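Local coordinates for stage III sporulation protein AB (Bacillus subtilis, PDB 6BS9) that is essential for sporulation and is probably a component of a secretion-system-like transport apparatus, at residues R8-L20 with I38-F50. Numbering follows the deposited sequence. Where two conformers were deposited one is given.
Sequences RQIRQLRAALQSL and IAKQLAQPVSTLF
The Phe50 ring sits as a knob in the hole formed by Leu13, Ala16, Leu17 and Leu20 of helix 8-20. Its CG lies anti to the carbonyl carbon (chi1 -67°), which carries the ring across to that helix. CZ of Phe50 meets Ala16 CB at 3.4 Å, and Leu17 CD2 and Leu20 CD1 come in at the ring edge. Ile38 CG2 lies over one face, offset toward the rim. Replacing the ring by an alanine is likely to open a gap between Ala16, Leu17 and Leu20 and to leave Ile38 CG2 without the face it lies over. In this all-helical domain the contact packs helix 2-26 against the end of helix 31-41, the turn after it and the start of helix 46-58, residues 46-50 running at 28° to residues 8-20. Helix 83-95 touches Leu13 and Leu17 as well. Gln12 borders the same interface with an extended chain, its CB touching Leu42 CD2 at 4.1 Å. At the far end Gln12 NE2 lies beside Ala43 CB, while Gln12 OE1 passes Val46 CG2 at 3.4 Å. Gln12 OE1 accepts a 2.7 Å hydrogen bond from water 1, which also donates to Ala43 O and accepts from Val46 N, so the water links the Gln12 side chain to the turn. Beyond it, Gln9 sets NE2 3.6 Å from CG of Pro45, which follows a cis peptide bond, and Gln9 OE1 accepts a hydrogen bond from Ser80 N.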
loop_
_atom_site.group_PDB
_atom_site.type_symbol
_atom_site.label_atom_id
_atom_site.label_comp_id
_atom_site.label_asym_id
_atom_site.label_seq_id
_atom_site.Cartn_x
_atom_site.Cartn_y
_atom_site.Cartn_z
ATOM N N ARG A 8 7.699 10.724 -3.020
ATOM C CA ARG A 8 6.877 11.120 -1.906
ATOM C C ARG A 8 5.708 10.121 -1.699
ATOM O O ARG A 8 5.384 9.770 -0.553
ATOM C CB ARG A 8 6.405 12.561 -2.088
ATOM C CG ARG A 8 5.565 13.162 -0.947
ATOM C CD ARG A 8 5.059 14.635 -1.206
ATOM N NE ARG A 8 4.941 15.418 0.036
ATOM C CZ ARG A 8 3.825 15.633 0.763
ATOM N NH1 ARG A 8 3.921 16.370 1.878
ATOM N NH2 ARG A 8 2.623 15.140 0.415
ATOM N N GLN A 9 5.108 9.651 -2.774
ATOM C CA GLN A 9 3.975 8.766 -2.636
ATOM C C GLN A 9 4.434 7.356 -2.232
ATOM O O GLN A 9 3.778 6.691 -1.416
ATOM C CB GLN A 9 3.131 8.753 -3.908
ATOM C CG GLN A 9 2.317 10.037 -4.115
ATOM C CD GLN A 9 1.401 10.020 -5.359
ATOM O OE1 GLN A 9 1.230 9.004 -6.058
ATOM N NE2 GLN A 9 0.849 11.186 -5.647
ATOM N N ILE A 10 5.614 6.947 -2.709
ATOM C CA ILE A 10 6.181 5.677 -2.257
ATOM C C ILE A 10 6.488 5.725 -0.789
ATOM O O ILE A 10 6.186 4.824 -0.051
ATOM C CB ILE A 10 7.433 5.333 -3.079
ATOM C CG1 ILE A 10 6.988 5.071 -4.519
ATOM C CG2 ILE A 10 8.095 4.081 -2.539
ATOM C CD1 ILE A 10 8.139 5.054 -5.487
ATOM N N ARG A 11 7.000 6.844 -0.335
ATOM C CA ARG A 11 7.352 7.002 1.066
ATOM C C ARG A 11 6.143 6.873 1.947
ATOM O O ARG A 11 6.176 6.195 2.983
ATOM C CB ARG A 11 8.039 8.362 1.259
ATOM C CG ARG A 11 8.758 8.546 2.551
ATOM C CD ARG A 11 9.498 9.875 2.538
ATOM N NE ARG A 11 8.601 11.017 2.377
ATOM C CZ ARG A 11 8.845 11.930 1.443
ATOM N NH1 ARG A 11 8.018 12.939 1.347
ATOM N NH2 ARG A 11 9.937 11.824 0.604
ATOM N N GLN A 12 5.071 7.537 1.537
ATOM C CA GLN A 12 3.760 7.419 2.218
ATOM C C GLN A 12 3.216 5.998 2.244
ATOM O O GLN A 12 2.671 5.581 3.247
ATOM C CB GLN A 12 2.716 8.297 1.479
ATOM C CG GLN A 12 2.885 9.796 1.689
ATOM C CD GLN A 12 1.946 10.593 0.796
ATOM O OE1 GLN A 12 1.629 10.228 -0.329
ATOM N NE2 GLN A 12 1.481 11.678 1.317
ATOM N N LEU A 13 3.349 5.268 1.102
ATOM C CA LEU A 13 2.915 3.879 1.034
ATOM C C LEU A 13 3.715 2.984 1.992
ATOM O O LEU A 13 3.138 2.157 2.688
ATOM C CB LEU A 13 3.008 3.377 -0.383
ATOM C CG LEU A 13 1.893 3.883 -1.296
ATOM C CD1 LEU A 13 2.286 3.669 -2.714
ATOM C CD2 LEU A 13 0.583 3.193 -1.011
ATOM N N ARG A 14 5.021 3.197 2.066
ATOM C CA ARG A 14 5.881 2.461 3.001
ATOM C C ARG A 14 5.449 2.711 4.450
ATOM O O ARG A 14 5.452 1.789 5.255
ATOM C CB ARG A 14 7.309 2.976 2.773
ATOM C CG ARG A 14 8.529 2.237 3.353
ATOM C CD ARG A 14 8.807 0.780 2.974
ATOM N NE ARG A 14 9.716 0.252 3.976
ATOM C CZ ARG A 14 9.400 0.074 5.250
ATOM N NH1 ARG A 14 8.152 0.284 5.688
ATOM N NH2 ARG A 14 10.350 -0.333 6.073
ATOM N N ALA A 15 5.075 3.947 4.791
ATOM C CA ALA A 15 4.597 4.265 6.114
ATOM C C ALA A 15 3.300 3.513 6.425
ATOM O O ALA A 15 3.144 2.909 7.469
ATOM C CB ALA A 15 4.390 5.786 6.259
ATOM N N ALA A 16 2.338 3.648 5.530
ATOM C CA ALA A 16 1.043 3.101 5.723
ATOM C C ALA A 16 1.106 1.573 5.768
ATOM O O ALA A 16 0.494 0.964 6.663
ATOM C CB ALA A 16 0.160 3.538 4.562
ATOM N N LEU A 17 1.814 0.950 4.807
ATOM C CA LEU A 17 1.954 -0.512 4.843
ATOM C C LEU A 17 2.733 -1.072 6.037
ATOM O O LEU A 17 2.416 -2.142 6.568
ATOM C CB LEU A 17 2.562 -1.022 3.539
ATOM C CG LEU A 17 1.726 -0.641 2.280
ATOM C CD1 LEU A 17 2.292 -1.319 1.040
ATOM C CD2 LEU A 17 0.260 -0.949 2.420
ATOM N N GLN A 18 3.690 -0.328 6.530
ATOM C CA GLN A 18 4.324 -0.745 7.776
ATOM C C GLN A 18 3.302 -0.791 8.918
ATOM O O GLN A 18 3.277 -1.729 9.717
ATOM C CB GLN A 18 5.432 0.179 8.096
ATOM C CG GLN A 18 6.162 -0.126 9.360
ATOM C CD GLN A 18 7.236 0.906 9.560
ATOM O OE1 GLN A 18 8.373 0.705 9.182
ATOM N NE2 GLN A 18 6.856 2.047 10.125
ATOM N N SER A 19 2.404 0.176 8.959
ATOM C CA SER A 19 1.353 0.176 10.014
ATOM C C SER A 19 0.347 -0.899 9.847
ATOM O O SER A 19 -0.026 -1.564 10.790
ATOM C CB SER A 19 0.709 1.516 10.054
ATOM O OG SER A 19 1.691 2.464 10.449
ATOM N N LEU A 20 0.008 -1.193 8.612
ATOM C CA LEU A 20 -0.908 -2.298 8.407
ATOM C C LEU A 20 -0.269 -3.640 8.702
ATOM O O LEU A 20 -0.945 -4.511 9.257
ATOM C CB LEU A 20 -1.438 -2.363 6.993
ATOM C CG LEU A 20 -2.396 -1.302 6.515
ATOM C CD1 LEU A 20 -2.905 -1.631 5.139
ATOM C CD2 LEU A 20 -3.561 -1.024 7.460
ATOM N N ILE A 38 -5.411 5.214 9.119
ATOM C CA ILE A 38 -4.364 5.670 8.243
ATOM C C ILE A 38 -4.882 6.620 7.229
ATOM O O ILE A 38 -4.272 7.679 6.996
ATOM C CB ILE A 38 -3.650 4.468 7.570
ATOM C CG1 ILE A 38 -2.860 3.745 8.640
ATOM C CG2 ILE A 38 -2.709 4.895 6.465
ATOM C CD1 ILE A 38 -2.681 2.271 8.339
ATOM N N ALA A 39 -5.990 6.283 6.579
ATOM C CA ALA A 39 -6.579 7.210 5.594
ATOM C C ALA A 39 -6.766 8.664 6.176
ATOM O O ALA A 39 -6.454 9.623 5.516
ATOM C CB ALA A 39 -7.890 6.700 5.106
ATOM N N LYS A 40 -7.199 8.781 7.428
ATOM C CA LYS A 40 -7.462 10.090 8.049
ATOM C C LYS A 40 -6.204 10.934 8.182
ATOM O O LYS A 40 -6.271 12.124 8.159
ATOM C CB LYS A 40 -8.126 9.937 9.425
ATOM C CG LYS A 40 -9.581 9.514 9.367
ATOM C CD LYS A 40 -10.108 9.337 10.751
ATOM C CE LYS A 40 -11.561 8.876 10.718
ATOM N NZ LYS A 40 -12.177 8.948 12.093
ATOM N N GLN A 41 -5.046 10.295 8.220
ATOM C CA GLN A 41 -3.792 10.992 8.412
ATOM C C GLN A 41 -3.047 11.357 7.103
ATOM O O GLN A 41 -2.611 12.528 6.866
ATOM C CB GLN A 41 -2.983 10.203 9.422
ATOM C CG GLN A 41 -3.574 10.345 10.816
ATOM C CD GLN A 41 -2.865 9.425 11.810
ATOM O OE1 GLN A 41 -1.897 9.823 12.513
ATOM N NE2 GLN A 41 -3.313 8.177 11.847
ATOM N N LEU A 42 -2.997 10.413 6.204
ATOM C CA LEU A 42 -2.340 10.650 4.921
ATOM C C LEU A 42 -3.038 11.656 4.004
ATOM O O LEU A 42 -4.258 11.795 3.967
ATOM C CB LEU A 42 -2.327 9.402 4.121
ATOM C CG LEU A 42 -1.569 8.236 4.649
ATOM C CD1 LEU A 42 -2.024 6.994 3.897
ATOM C CD2 LEU A 42 -0.102 8.499 4.401
ATOM N N ALA A 43 -2.209 12.378 3.285
ATOM C CA ALA A 43 -2.631 13.307 2.295
ATOM C C ALA A 43 -3.128 12.551 1.080
ATOM O O ALA A 43 -2.760 11.431 0.851
ATOM C CB ALA A 43 -1.442 14.217 1.886
ATOM N N GLN A 44 -3.937 13.245 0.298
ATOM C CA GLN A 44 -4.403 12.743 -0.986
ATOM C C GLN A 44 -3.291 12.872 -1.986
ATOM O O GLN A 44 -2.483 13.740 -1.832
ATOM C CB GLN A 44 -5.567 13.560 -1.483
ATOM C CG GLN A 44 -6.749 13.527 -0.536
ATOM C CD GLN A 44 -7.578 12.339 -0.752
ATOM O OE1 GLN A 44 -7.130 11.233 -1.212
ATOM N NE2 GLN A 44 -8.866 12.564 -0.526
ATOM N N PRO A 45 -3.237 12.011 -2.979
ATOM C CA PRO A 45 -4.274 10.981 -3.300
ATOM C C PRO A 45 -4.066 9.592 -2.647
ATOM O O PRO A 45 -4.999 8.780 -2.675
ATOM C CB PRO A 45 -4.183 10.858 -4.839
ATOM C CG PRO A 45 -2.744 11.205 -5.112
ATOM C CD PRO A 45 -2.361 12.295 -4.116
ATOM N N VAL A 46 -2.919 9.345 -1.996
ATOM C CA VAL A 46 -2.672 8.027 -1.397
ATOM C C VAL A 46 -3.675 7.673 -0.319
ATOM O O VAL A 46 -4.117 6.540 -0.227
ATOM C CB VAL A 46 -1.247 7.941 -0.842
ATOM C CG1 VAL A 46 -1.009 6.688 -0.056
ATOM C CG2 VAL A 46 -0.235 7.971 -2.003
ATOM N N SER A 47 -4.084 8.656 0.463
ATOM C CA SER A 47 -5.174 8.478 1.442
ATOM C C SER A 47 -6.393 7.712 0.939
ATOM O O SER A 47 -6.881 6.800 1.613
ATOM C CB SER A 47 -5.676 9.843 1.914
ATOM O OG SER A 47 -6.674 9.694 2.871
ATOM N N THR A 48 -6.803 7.992 -0.287
ATOM C CA THR A 48 -7.971 7.337 -0.885
ATOM C C THR A 48 -7.821 5.830 -1.136
ATOM O O THR A 48 -8.777 5.050 -1.026
ATOM C CB THR A 48 -8.368 8.041 -2.189
ATOM O OG1 THR A 48 -8.620 9.414 -1.874
ATOM C CG2 THR A 48 -9.686 7.456 -2.709
ATOM N N LEU A 49 -6.593 5.374 -1.344
ATOM C CA LEU A 49 -6.366 3.939 -1.398
ATOM C C LEU A 49 -6.846 3.291 -0.089
ATOM O O LEU A 49 -7.448 2.231 -0.123
ATOM C CB LEU A 49 -4.886 3.640 -1.676
ATOM C CG LEU A 49 -4.423 2.170 -1.619
ATOM C CD1 LEU A 49 -5.149 1.250 -2.570
ATOM C CD2 LEU A 49 -2.950 2.119 -1.952
ATOM N N PHE A 50 -6.537 3.932 1.049
ATOM C CA PHE A 50 -6.768 3.356 2.353
ATOM C C PHE A 50 -8.200 3.520 2.819
ATOM O O PHE A 50 -8.734 2.588 3.448
ATOM C CB PHE A 50 -5.727 3.850 3.401
ATOM C CG PHE A 50 -4.364 3.341 3.087
ATOM C CD1 PHE A 50 -4.019 2.040 3.409
ATOM C CD2 PHE A 50 -3.547 4.073 2.213
ATOM C CE1 PHE A 50 -2.853 1.507 2.971
ATOM C CE2 PHE A 50 -2.336 3.562 1.817
ATOM C CZ PHE A 50 -1.987 2.267 2.189
HETATM O O HOH W 1 -0.628 11.323 -1.278
#